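Local coordinates for glycosyltransferase (Streptomyces viridochromogenes, PDB 2IUY), which probably transfers a sugar from a nucleotide-activated donor, as a retaining family GT4 enzyme, during biosynthesis of the antibiotic avilamycin A, at residues 235-240 against 274-279; 74-79 against 94-99; 32-37 against 150-155. All coordinates share one frame; numbering follows the deposited sequence.

Overall arrangement
The architecture is that of a GT-B glycosyltransferase, two parallel sheets of strand order 3-2-1-4-5-6. From the N terminus, residues 32-37 come first and pair with 150-155, so interaction 3 closes the longest loop, with 112 residues between its segments. Interaction 2, 74-79 with 94-99, opens and closes within that loop and joins a helix to a loop of the N-terminal sheet domain. Interaction 1, 235-240 with 274-279, follows in series and lies wholly in the second sheet domain. It is about 32 Å from interaction 2, centre to centre, on the opposite side of the chain's centre. Interaction 3 ties the N-terminal domain to the segment leading into the second sheet.

Interaction 1. Residues 235-240 against 274-279; sequences VLAMSQ and GCLAEI
Leu276 is the one residue of 274-279 that touches 235-240, its two methyls meeting Ala237 and Ser239 where strand 234-237 gives way to loop. The backbones stay well apart: the nearest pair of CA atoms, Ala237 CA and Leu276 CA, is separated by 7.9 Å. The leucine's CB points toward the strand end, yet neither it nor CG makes a contact there. With CG anti to the leucine's own carbonyl carbon, chi1 (-59°) directs it toward the strand end, and the two methyls branch from it there. CD1 goes furthest in, resting 3.5 Å from the carbonyl oxygen Ala237 O. The same methyl lies 3.9 Å from Ser239 CB and 4.1 Å from Ser239 OG, so it fills the corner between the last strand residue and the second loop residue. CD2 turns back along the strand and meets Ala237 CB at 4.2 Å, a looser apolar touch. All three touching residues are buried. The serine hydroxyl is not left to the leucine, for Ser239 OG is hydrogen-bonded to Glu252 OE1. On the helix side, Cys275 O accepts from both Glu278 N (2.9 Å) and Ile279 N (3.2 Å), and these bonds close the short turn that presents Leu276. In the loop, Gln240 folds back so that NE2 donates to Met238 O at 2.7 Å, approaching from above the carbonyl plane. The side chain of Ser239 lies next to that of Lys175, and that of Ala237 next to Val257; both partners bind UDP. The arrangement is consistent with a second-shell position behind the nucleotide site, at the C-terminal ends of the parallel strands of a Rossmann-like domain, as in the GT-B fold.

Interaction 2. Residues 74-79 against 94-99; sequences EEIERW and GVIGPA
Within the N-terminal Rossmann-like domain of this GT-B enzyme, helix 73-82 packs through Ile76 and Glu77 on Ile96, in the loop that follows strand 87-90. The closest CA pair, Glu77 CA and Ile96 CA, is 6.5 Å apart. One methyl carries most of the contact: Ile96 CG2 lies 3.9 Å from Ile76 CG2 and 3.7 Å from the aliphatic Glu77 CG. That methyl stands anti to its own carbonyl carbon, while CG1 takes the place between N and C (chi1 52°), and the longer branch therefore leads away from the helix. The two isoleucines cross at about a right angle, whereas Glu77 and Ile96 run past each other in opposite directions. At the exposed margin the carboxylate works through water: a molecule accepts from Gly97 N at 3.2 Å and gives a weak bond to Glu77 OE1, also at 3.2 Å. Ile96 further touches Leu80, one turn along the helix, and Phe107 of strand 106-111. Ile76 also touches Leu53 of strand 49-53 and Pro12, so Ile96 packs against both helix 73-82 and strand 106-111, while Ile76 of the same helix packs on strand 49-53.

Interaction 3. Residues 32-37 against 150-155; sequences IQWVVA and ARYRSA
Trp34 and Ala37, on the helix 31-45 of the N-terminal domain, meet Arg151 and Tyr152 in the loop that leads to the first strand of the second sheet, 165-168, a junction between the two halves of the GT-B fold. The tight part is at the indole. Arg151 CD comes in at the ring edge, close to its plane, and stands 3.6 Å from Trp34 CZ3. Tyr152 OH approaches the same benzo ring obliquely, 3.7 Å from Trp34 CE3, the two side chains running antiparallel alongside one another. In Arg151, chi1 (-75°, CG beside the backbone N) and an extended chi2 place CD at the indole, and the continued extension carries NE on past it to Ala37. Beyond CD the guanidinium is steeply inclined to the indole, the planes 70° apart. The looser part lies further along this arginine, which is partly exposed. Ala37 CB sits over one guanidinium face but displaced from the centre of the group, 4.0 Å from Arg151 NE. The carbonyl oxygen Ala37 O is 4.1 Å from Arg151 NH2, too distant for a hydrogen bond, and the charge is met instead by Asp41 through a salt bridge at NE. From Arg153 onward the segment leaves the helix; the Arg153 guanidinium forms salt bridges with Glu223 and Asp227. The packed end, by contrast, borders the nucleotide site: Trp34 makes a cation-pi contact with Arg225, and Arg225 and Glu260 are both UDP-binding residues. Tyr152 OH, set beside the indole, is hydrogen-bonded to Glu260 OE2 and held only weakly by Asn38 ND2.

Interaction 1. Residues 235-240 against 274-279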
loop_
_atom_site.group_PDB
_atom_site.type_symbol
_atom_site.label_atom_id
_atom_site.label_comp_id
_atom_site.label_asym_id
_atom_site.label_seq_id
_atom_site.Cartn_x
_atom_site.Cartn_y
_atom_site.Cartn_z
ATOM N N VAL A 235 -10.708 -1.513 -10.809
ATOM C CA VAL A 235 -9.795 -0.476 -10.318
ATOM C C VAL A 235 -8.680 -0.347 -11.344
ATOM O O VAL A 235 -8.261 -1.330 -11.925
ATOM C CB VAL A 235 -9.260 -0.836 -8.888
ATOM C CG1 VAL A 235 -7.970 -0.065 -8.556
ATOM C CG2 VAL A 235 -10.374 -0.564 -7.833
ATOM N N LEU A 236 -8.228 0.873 -11.565
ATOM C CA LEU A 236 -7.195 1.194 -12.531
ATOM C C LEU A 236 -5.974 1.672 -11.739
ATOM O O LEU A 236 -6.018 2.698 -11.019
ATOM C CB LEU A 236 -7.697 2.296 -13.479
ATOM C CG LEU A 236 -9.046 2.108 -14.199
ATOM C CD1 LEU A 236 -9.260 3.239 -15.292
ATOM C CD2 LEU A 236 -9.193 0.713 -14.852
ATOM N N ALA A 237 -4.908 0.893 -11.827
ATOM C CA ALA A 237 -3.636 1.213 -11.160
ATOM C C ALA A 237 -2.620 1.470 -12.260
ATOM O O ALA A 237 -2.028 0.541 -12.801
ATOM C CB ALA A 237 -3.203 0.030 -10.278
HETATM N N MSE A 238 -2.429 2.743 -12.601
HETATM C CA MSE A 238 -1.813 3.114 -13.897
HETATM C C MSE A 238 -0.520 3.866 -13.741
HETATM O O MSE A 238 -0.247 4.770 -14.510
HETATM C CB MSE A 238 -2.801 3.979 -14.698
HETATM C CG MSE A 238 -4.194 3.365 -14.884
HETATM SE SE MSE A 238 -4.219 1.748 -15.909
HETATM C CE MSE A 238 -3.925 2.555 -17.708
ATOM N N SER A 239 0.286 3.456 -12.763
ATOM C CA SER A 239 1.542 4.105 -12.463
ATOM C C SER A 239 2.367 4.164 -13.746
ATOM O O SER A 239 2.330 3.233 -14.550
ATOM C CB SER A 239 2.279 3.408 -11.312
ATOM O OG SER A 239 1.543 3.519 -10.096
ATOM N N GLN A 240 3.060 5.287 -13.939
ATOM C CA GLN A 240 3.761 5.577 -15.182
ATOM C C GLN A 240 5.253 5.667 -14.928
ATOM O O GLN A 240 5.708 6.098 -13.871
ATOM C CB GLN A 240 3.245 6.899 -15.809
ATOM C CG GLN A 240 1.746 6.888 -16.204
ATOM C CD GLN A 240 1.412 5.918 -17.342
ATOM O OE1 GLN A 240 1.990 5.989 -18.429
ATOM N NE2 GLN A 240 0.429 5.040 -17.109
ATOM N N GLY A 274 6.903 -1.135 -12.169
ATOM C CA GLY A 274 7.369 -1.555 -10.839
ATOM C C GLY A 274 6.716 -2.864 -10.420
ATOM O O GLY A 274 6.633 -3.785 -11.191
ATOM N N CYS A 275 6.147 -2.882 -9.232
ATOM C CA CYS A 275 5.469 -4.076 -8.691
ATOM C C CYS A 275 4.238 -4.510 -9.502
ATOM O O CYS A 275 3.801 -5.665 -9.418
ATOM C CB CYS A 275 5.050 -3.788 -7.251
ATOM S SG CYS A 275 3.614 -2.683 -7.076
ATOM N N LEU A 276 3.645 -3.595 -10.268
ATOM C CA LEU A 276 2.411 -3.938 -10.988
ATOM C C LEU A 276 2.524 -5.140 -11.935
ATOM O O LEU A 276 1.607 -5.970 -12.027
ATOM C CB LEU A 276 1.846 -2.715 -11.696
ATOM C CG LEU A 276 1.536 -1.577 -10.699
ATOM C CD1 LEU A 276 1.156 -0.323 -11.492
ATOM C CD2 LEU A 276 0.400 -1.952 -9.708
ATOM N N ALA A 277 3.643 -5.237 -12.639
ATOM C CA ALA A 277 3.921 -6.409 -13.486
ATOM C C ALA A 277 3.760 -7.753 -12.719
ATOM O O ALA A 277 3.406 -8.777 -13.304
ATOM C CB ALA A 277 5.344 -6.274 -14.115
ATOM N N GLU A 278 4.028 -7.724 -11.424
ATOM C CA GLU A 278 4.101 -8.931 -10.565
ATOM C C GLU A 278 2.758 -9.315 -9.972
ATOM O O GLU A 278 2.457 -10.511 -9.811
ATOM C CB GLU A 278 5.138 -8.715 -9.431
ATOM C CG GLU A 278 6.634 -8.760 -9.915
ATOM C CD GLU A 278 7.612 -8.173 -8.879
ATOM O OE1 GLU A 278 7.618 -8.631 -7.726
ATOM O OE2 GLU A 278 8.343 -7.223 -9.204
ATOM N N ILE A 279 1.944 -8.300 -9.664
ATOM C CA ILE A 279 0.717 -8.527 -8.903
ATOM C C ILE A 279 -0.572 -8.361 -9.660
ATOM O O ILE A 279 -1.536 -9.046 -9.361
ATOM C CB ILE A 279 0.674 -7.706 -7.561
ATOM C CG1 ILE A 279 0.803 -6.171 -7.790
ATOM C CG2 ILE A 279 1.804 -8.146 -6.660
ATOM C CD1 ILE A 279 0.603 -5.389 -6.429
#

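Interaction 2. Residues 74-79 against 94-99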
loop_
_atom_site.group_PDB
_atom_site.type_symbol
_atom_site.label_atom_id
_atom_site.label_comp_id
_atom_site.label_asym_id
_atom_site.label_seq_id
_atom_site.Cartn_x
_atom_site.Cartn_y
_atom_site.Cartn_z
ATOM N N GLU A 74 12.097 11.944 17.287
ATOM C CA GLU A 74 12.925 11.999 18.500
ATOM C C GLU A 74 12.303 11.244 19.659
ATOM O O GLU A 74 13.002 10.587 20.419
ATOM C CB GLU A 74 13.207 13.472 18.911
ATOM C CG GLU A 74 12.405 14.530 18.079
ATOM C CD GLU A 74 11.782 15.666 18.906
ATOM O OE1 GLU A 74 11.651 16.775 18.336
ATOM O OE2 GLU A 74 11.418 15.459 20.104
ATOM N N GLU A 75 10.985 11.355 19.790
ATOM C CA GLU A 75 10.204 10.623 20.800
ATOM C C GLU A 75 10.200 9.127 20.520
ATOM O O GLU A 75 10.219 8.331 21.456
ATOM C CB GLU A 75 8.737 11.096 20.799
ATOM C CG GLU A 75 8.498 12.386 21.539
ATOM C CD GLU A 75 7.288 13.181 21.042
ATOM O OE1 GLU A 75 7.449 14.428 21.025
ATOM O OE2 GLU A 75 6.210 12.609 20.671
ATOM N N ILE A 76 10.114 8.765 19.237
ATOM C CA ILE A 76 10.167 7.383 18.832
ATOM C C ILE A 76 11.575 6.824 19.153
ATOM O O ILE A 76 11.676 5.747 19.709
ATOM C CB ILE A 76 9.817 7.158 17.318
ATOM C CG1 ILE A 76 8.387 7.608 16.973
ATOM C CG2 ILE A 76 10.019 5.673 16.931
ATOM C CD1 ILE A 76 8.159 7.722 15.412
ATOM N N GLU A 77 12.637 7.563 18.842
ATOM C CA GLU A 77 14.017 7.102 19.183
ATOM C C GLU A 77 14.240 6.955 20.664
ATOM O O GLU A 77 14.868 5.989 21.104
ATOM C CB GLU A 77 15.128 8.021 18.652
ATOM C CG GLU A 77 14.911 8.492 17.263
ATOM C CD GLU A 77 16.091 9.246 16.717
ATOM O OE1 GLU A 77 16.266 9.153 15.462
ATOM O OE2 GLU A 77 16.814 9.921 17.530
ATOM N N ARG A 78 13.719 7.907 21.430
ATOM C CA ARG A 78 13.875 7.890 22.869
ATOM C C ARG A 78 13.243 6.652 23.445
ATOM O O ARG A 78 13.864 6.000 24.287
ATOM C CB ARG A 78 13.281 9.160 23.467
ATOM C CG ARG A 78 13.465 9.367 24.970
ATOM C CD ARG A 78 13.173 10.816 25.321
ATOM N NE ARG A 78 14.085 11.708 24.583
ATOM C CZ ARG A 78 13.710 12.700 23.765
ATOM N NH1 ARG A 78 12.409 12.987 23.577
ATOM N NH2 ARG A 78 14.648 13.419 23.143
ATOM N N TRP A 79 12.034 6.319 22.970
ATOM C CA TRP A 79 11.249 5.156 23.407
ATOM C C TRP A 79 11.919 3.820 23.067
ATOM O O TRP A 79 11.978 2.917 23.903
ATOM C CB TRP A 79 9.817 5.186 22.815
ATOM C CG TRP A 79 8.914 4.132 23.453
ATOM C CD1 TRP A 79 8.147 4.266 24.609
ATOM C CD2 TRP A 79 8.706 2.770 22.999
ATOM N NE1 TRP A 79 7.492 3.080 24.876
ATOM C CE2 TRP A 79 7.816 2.155 23.909
ATOM C CE3 TRP A 79 9.181 2.021 21.907
ATOM C CZ2 TRP A 79 7.403 0.818 23.769
ATOM C CZ3 TRP A 79 8.761 0.688 21.772
ATOM C CH2 TRP A 79 7.893 0.106 22.711
ATOM N N GLY A 94 13.231 4.918 7.340
ATOM C CA GLY A 94 14.464 5.239 7.996
ATOM C C GLY A 94 14.514 6.537 8.770
ATOM O O GLY A 94 15.601 7.080 9.006
ATOM N N VAL A 95 13.349 7.015 9.198
ATOM C CA VAL A 95 13.257 8.059 10.230
ATOM C C VAL A 95 13.953 7.591 11.521
ATOM O O VAL A 95 14.485 8.383 12.311
ATOM C CB VAL A 95 11.775 8.377 10.470
ATOM C CG1 VAL A 95 11.497 8.830 11.878
ATOM C CG2 VAL A 95 11.214 9.322 9.421
ATOM N N ILE A 96 13.951 6.286 11.756
ATOM C CA ILE A 96 14.751 5.730 12.851
ATOM C C ILE A 96 15.727 4.670 12.271
ATOM O O ILE A 96 15.636 4.325 11.108
ATOM C CB ILE A 96 13.846 5.241 14.015
ATOM C CG1 ILE A 96 12.743 4.285 13.521
ATOM C CG2 ILE A 96 13.176 6.440 14.729
ATOM C CD1 ILE A 96 13.165 2.833 13.426
ATOM N N GLY A 97 16.674 4.184 13.058
ATOM C CA GLY A 97 17.673 3.259 12.538
ATOM C C GLY A 97 18.068 2.300 13.624
ATOM O O GLY A 97 17.532 2.385 14.720
ATOM N N PRO A 98 18.953 1.342 13.334
ATOM C CA PRO A 98 19.390 0.397 14.366
ATOM C C PRO A 98 20.245 0.952 15.527
ATOM O O PRO A 98 20.309 0.314 16.577
ATOM C CB PRO A 98 20.183 -0.657 13.563
ATOM C CG PRO A 98 20.676 0.033 12.374
ATOM C CD PRO A 98 19.523 1.014 12.017
ATOM N N ALA A 99 20.884 2.120 15.364
ATOM C CA ALA A 99 21.829 2.614 16.384
ATOM C C ALA A 99 21.087 2.960 17.647
ATOM O O ALA A 99 20.033 3.625 17.591
ATOM C CB ALA A 99 22.597 3.863 15.875
HETATM O O HOH W 1 17.309 6.115 15.477
#

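Interaction 3. Residues 32-37 against 150-155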
loop_
_atom_site.group_PDB
_atom_site.type_symbol
_atom_site.label_atom_id
_atom_site.label_comp_id
_atom_site.label_asym_id
_atom_site.label_seq_id
_atom_site.Cartn_x
_atom_site.Cartn_y
_atom_site.Cartn_z
ATOM N N ILE A 32 1.002 3.705 3.315
ATOM C CA ILE A 32 1.842 3.033 4.338
ATOM C C ILE A 32 1.104 2.658 5.631
ATOM O O ILE A 32 1.359 1.599 6.244
ATOM C CB ILE A 32 3.138 3.839 4.707
ATOM C CG1 ILE A 32 4.094 3.891 3.498
ATOM C CG2 ILE A 32 3.846 3.246 5.976
ATOM C CD1 ILE A 32 5.278 4.930 3.664
ATOM N N GLN A 33 0.192 3.545 6.025
ATOM C CA GLN A 33 -0.581 3.430 7.252
ATOM C C GLN A 33 -1.565 2.267 7.153
ATOM O O GLN A 33 -1.783 1.568 8.123
ATOM C CB GLN A 33 -1.300 4.749 7.541
ATOM C CG GLN A 33 -0.363 5.908 7.795
ATOM C CD GLN A 33 -0.105 6.799 6.548
ATOM O OE1 GLN A 33 -0.263 6.372 5.394
ATOM N NE2 GLN A 33 0.291 8.028 6.793
ATOM N N TRP A 34 -2.139 2.065 5.971
ATOM C CA TRP A 34 -2.935 0.885 5.678
ATOM C C TRP A 34 -2.062 -0.388 5.727
ATOM O O TRP A 34 -2.451 -1.387 6.309
ATOM C CB TRP A 34 -3.678 1.013 4.315
ATOM C CG TRP A 34 -5.005 1.739 4.520
ATOM C CD1 TRP A 34 -5.350 2.986 4.077
ATOM C CD2 TRP A 34 -6.103 1.266 5.302
ATOM N NE1 TRP A 34 -6.613 3.318 4.547
ATOM C CE2 TRP A 34 -7.097 2.270 5.289
ATOM C CE3 TRP A 34 -6.357 0.069 5.992
ATOM C CZ2 TRP A 34 -8.329 2.104 5.923
ATOM C CZ3 TRP A 34 -7.573 -0.082 6.645
ATOM C CH2 TRP A 34 -8.535 0.932 6.612
ATOM N N VAL A 35 -0.874 -0.326 5.154
ATOM C CA VAL A 35 0.032 -1.502 5.211
ATOM C C VAL A 35 0.248 -1.923 6.655
ATOM O O VAL A 35 0.150 -3.096 6.986
ATOM C CB VAL A 35 1.380 -1.253 4.503
ATOM C CG1 VAL A 35 2.325 -2.480 4.658
ATOM C CG2 VAL A 35 1.144 -0.921 3.004
ATOM N N VAL A 36 0.569 -0.966 7.506
ATOM C CA VAL A 36 0.920 -1.229 8.913
ATOM C C VAL A 36 -0.281 -1.808 9.680
ATOM O O VAL A 36 -0.119 -2.694 10.483
ATOM C CB VAL A 36 1.460 0.076 9.588
ATOM C CG1 VAL A 36 1.802 -0.160 11.049
ATOM C CG2 VAL A 36 2.717 0.581 8.842
ATOM N N ALA A 37 -1.493 -1.279 9.410
ATOM C CA ALA A 37 -2.733 -1.780 9.979
ATOM C C ALA A 37 -2.962 -3.273 9.638
ATOM O O ALA A 37 -3.268 -4.066 10.519
ATOM C CB ALA A 37 -3.925 -0.903 9.508
ATOM N N ALA A 150 -10.922 -8.926 6.867
ATOM C CA ALA A 150 -11.875 -8.389 7.865
ATOM C C ALA A 150 -12.000 -6.884 7.755
ATOM O O ALA A 150 -12.991 -6.320 8.155
ATOM C CB ALA A 150 -11.486 -8.795 9.337
ATOM N N ARG A 151 -10.988 -6.217 7.229
ATOM C CA ARG A 151 -11.029 -4.758 7.097
ATOM C C ARG A 151 -11.768 -4.320 5.837
ATOM O O ARG A 151 -11.984 -3.117 5.648
ATOM C CB ARG A 151 -9.615 -4.154 7.100
ATOM C CG ARG A 151 -8.952 -4.130 8.479
ATOM C CD ARG A 151 -7.875 -3.044 8.634
ATOM N NE ARG A 151 -7.208 -3.172 9.943
ATOM C CZ ARG A 151 -7.510 -2.518 11.077
ATOM N NH1 ARG A 151 -8.492 -1.629 11.133
ATOM N NH2 ARG A 151 -6.815 -2.773 12.192
ATOM N N TYR A 152 -12.097 -5.277 4.966
ATOM C CA TYR A 152 -12.705 -4.978 3.666
ATOM C C TYR A 152 -14.071 -5.628 3.538
ATOM O O TYR A 152 -14.448 -6.512 4.344
ATOM C CB TYR A 152 -11.762 -5.338 2.487
ATOM C CG TYR A 152 -10.480 -4.526 2.621
ATOM C CD1 TYR A 152 -10.358 -3.240 2.056
ATOM C CD2 TYR A 152 -9.430 -5.003 3.411
ATOM C CE1 TYR A 152 -9.194 -2.481 2.262
ATOM C CE2 TYR A 152 -8.290 -4.252 3.616
ATOM C CZ TYR A 152 -8.177 -3.017 3.047
ATOM O OH TYR A 152 -7.011 -2.342 3.302
ATOM N N ARG A 153 -14.811 -5.178 2.528
ATOM C CA ARG A 153 -16.105 -5.755 2.251
ATOM C C ARG A 153 -15.935 -7.186 1.745
ATOM O O ARG A 153 -15.039 -7.497 0.933
ATOM C CB ARG A 153 -16.901 -4.916 1.251
ATOM C CG ARG A 153 -17.224 -3.515 1.676
ATOM C CD ARG A 153 -18.305 -3.416 2.758
ATOM N NE ARG A 153 -18.499 -2.010 3.122
ATOM C CZ ARG A 153 -18.242 -1.482 4.317
ATOM N NH1 ARG A 153 -17.830 -2.247 5.330
ATOM N NH2 ARG A 153 -18.455 -0.175 4.522
ATOM N N SER A 154 -16.841 -8.026 2.211
ATOM C CA SER A 154 -16.819 -9.428 1.971
ATOM C C SER A 154 -17.883 -9.795 0.962
ATOM O O SER A 154 -18.748 -8.979 0.616
ATOM C CB SER A 154 -17.074 -10.149 3.296
ATOM O OG SER A 154 -18.434 -9.980 3.658
ATOM N N ALA A 155 -17.845 -11.033 0.488
ATOM C CA ALA A 155 -18.894 -11.547 -0.411
ATOM C C ALA A 155 -20.287 -11.458 0.255
ATOM O O ALA A 155 -21.274 -11.077 -0.395
ATOM C CB ALA A 155 -18.578 -12.968 -0.845
#